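Local coordinates for protein glycoside hydrolase family 81 (Clostridium thermocellum, PDB 6FOP) that probably hydrolyses beta-1,3-glucans such as laminarin as a family 81 glycoside hydrolase of the cellulosome, here as an engineered mutant, at residues P52-H56 with P57-K61. Sequence-based numbering, arbitrary orientation. Where two conformers were deposited one is given.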
loop_
_atom_site.group_PDB
_atom_site.type_symbol
_atom_site.label_atom_id
_atom_site.label_comp_id
_atom_site.label_asym_id
_atom_site.label_seq_id
_atom_site.Cartn_x
_atom_site.Cartn_y
_atom_site.Cartn_z
ATOM N N PRO A 52 6.639 11.941 -13.883
ATOM C CA PRO A 52 7.800 11.180 -13.401
ATOM C C PRO A 52 7.433 9.850 -12.769
ATOM O O PRO A 52 6.441 9.751 -12.022
ATOM C CB PRO A 52 8.459 12.150 -12.407
ATOM C CG PRO A 52 8.066 13.498 -12.913
ATOM C CD PRO A 52 6.632 13.306 -13.320
ATOM N N ILE A 53 8.284 8.853 -13.026
ATOM C CA ILE A 53 8.059 7.457 -12.687
ATOM C C ILE A 53 9.080 7.087 -11.616
ATOM O O ILE A 53 10.272 7.016 -11.889
ATOM C CB ILE A 53 8.259 6.548 -13.921
ATOM C CG1 ILE A 53 7.436 7.033 -15.123
ATOM C CG2 ILE A 53 7.975 5.089 -13.568
ATOM C CD1 ILE A 53 5.944 6.947 -14.940
ATOM N N TYR A 54 8.601 6.869 -10.372
ATOM C CA TYR A 54 9.488 6.663 -9.251
ATOM C C TYR A 54 9.659 5.187 -8.983
ATOM O O TYR A 54 8.932 4.589 -8.201
ATOM C CB TYR A 54 9.011 7.448 -8.004
ATOM C CG TYR A 54 9.144 8.958 -8.178
ATOM C CD1 TYR A 54 8.113 9.703 -8.731
ATOM C CD2 TYR A 54 10.328 9.623 -7.865
ATOM C CE1 TYR A 54 8.239 11.078 -8.943
ATOM C CE2 TYR A 54 10.451 10.980 -8.083
ATOM C CZ TYR A 54 9.400 11.706 -8.604
ATOM O OH TYR A 54 9.588 13.053 -8.798
ATOM N N ALA A 55 10.602 4.578 -9.701
ATOM C CA ALA A 55 10.898 3.171 -9.583
ATOM C C ALA A 55 11.764 2.834 -8.389
ATOM O O ALA A 55 11.366 1.992 -7.561
ATOM C CB ALA A 55 11.531 2.656 -10.881
ATOM N N HIS A 56 12.888 3.535 -8.275
ATOM C CA HIS A 56 13.876 3.436 -7.182
ATOM C C HIS A 56 14.807 2.226 -7.354
ATOM O O HIS A 56 14.338 1.091 -7.384
ATOM C CB HIS A 56 13.256 3.375 -5.775
ATOM C CG HIS A 56 12.303 4.484 -5.426
ATOM N ND1 HIS A 56 11.145 4.233 -4.725
ATOM C CD2 HIS A 56 12.327 5.825 -5.637
ATOM C CE1 HIS A 56 10.486 5.363 -4.529
ATOM N NE2 HIS A 56 11.193 6.350 -5.043
ATOM N N PRO A 57 16.119 2.440 -7.456
ATOM C CA PRO A 57 16.806 3.739 -7.272
ATOM C C PRO A 57 16.648 4.739 -8.427
ATOM O O PRO A 57 16.984 5.907 -8.265
ATOM C CB PRO A 57 18.265 3.314 -7.055
ATOM C CG PRO A 57 18.350 2.038 -7.851
ATOM C CD PRO A 57 17.072 1.324 -7.532
ATOM N N LEU A 58 16.227 4.260 -9.589
ATOM C CA LEU A 58 16.060 5.122 -10.766
ATOM C C LEU A 58 14.703 5.789 -10.840
ATOM O O LEU A 58 13.677 5.247 -10.363
ATOM C CB LEU A 58 16.244 4.322 -12.065
ATOM C CG LEU A 58 17.636 3.741 -12.297
ATOM C CD1 LEU A 58 17.629 2.713 -13.414
ATOM C CD2 LEU A 58 18.636 4.809 -12.646
ATOM N N THR A 59 14.677 6.925 -11.507
ATOM C CA THR A 59 13.439 7.566 -11.883
ATOM C C THR A 59 13.445 7.871 -13.358
ATOM O O THR A 59 14.520 8.017 -13.970
ATOM C CB THR A 59 13.145 8.820 -11.040
ATOM O OG1 THR A 59 14.097 9.834 -11.343
ATOM C CG2 THR A 59 13.217 8.513 -9.540
ATOM N N PHE A 60 12.254 8.004 -13.929
ATOM C CA PHE A 60 12.106 8.147 -15.381
ATOM C C PHE A 60 11.029 9.146 -15.732
ATOM O O PHE A 60 10.155 9.445 -14.908
ATOM C CB PHE A 60 11.727 6.791 -16.026
ATOM C CG PHE A 60 12.632 5.660 -15.646
ATOM C CD1 PHE A 60 13.814 5.439 -16.347
ATOM C CD2 PHE A 60 12.308 4.801 -14.580
ATOM C CE1 PHE A 60 14.662 4.415 -15.977
ATOM C CE2 PHE A 60 13.159 3.783 -14.211
ATOM C CZ PHE A 60 14.335 3.571 -14.937
ATOM N N LYS A 61 11.036 9.633 -16.960
ATOM C CA LYS A 61 9.883 10.362 -17.460
ATOM C C LYS A 61 9.834 10.252 -18.959
ATOM O O LYS A 61 10.836 10.512 -19.636
ATOM C CB LYS A 61 9.919 11.835 -17.042
ATOM C CG LYS A 61 8.593 12.548 -17.349
ATOM C CD LYS A 61 8.576 14.015 -16.957
ATOM C CE LYS A 61 9.365 14.846 -17.936
ATOM N NZ LYS A 61 9.350 16.277 -17.520
#
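Ile53 and Phe60 form the antiparallel hydrogen-bonded pair at the open end of a short beta hairpin, joined by two backbone hydrogen bonds: Ile53 N to Phe60 O, 2.7 Å, and Phe60 N to Ile53 O, 3.0 Å, the latter arriving on a lone pair. Ile53 CB and Phe60 CB are 4.1 Å apart on one face of the sheet. Phe60 CG lies anti to its own carbonyl carbon (chi1 -52°), which carries the ring back along the strand until Ala55 CB meets its edge, in plane, 3.9 Å from Phe60 CE2. On the other face, in the non-hydrogen-bonded pair, Thr59 CG2 packs obliquely against the tyrosine ring, 3.5 Å from Tyr54 CD2. Round the turn Leu58 O accepts a nearly straight hydrogen bond from His56 N (2.8 Å, 171°) and a weak one from Ala55 N, and the chain turns through the cis peptide between His56 and Pro57. Further out, Tyr54 OH hydrogen-bonds Ala486 O and His85 N, Thr59 OG1 His85 ND1, His56 ND1 Tyr264 OH and His56 NE2 Gly557 O. The hairpin, whose strand 53-54 edges a seven-stranded antiparallel sheet, thus has apolar contacts on both faces, while the buried polar groups of Tyr54, Thr59 and His56 are satisfied beyond it.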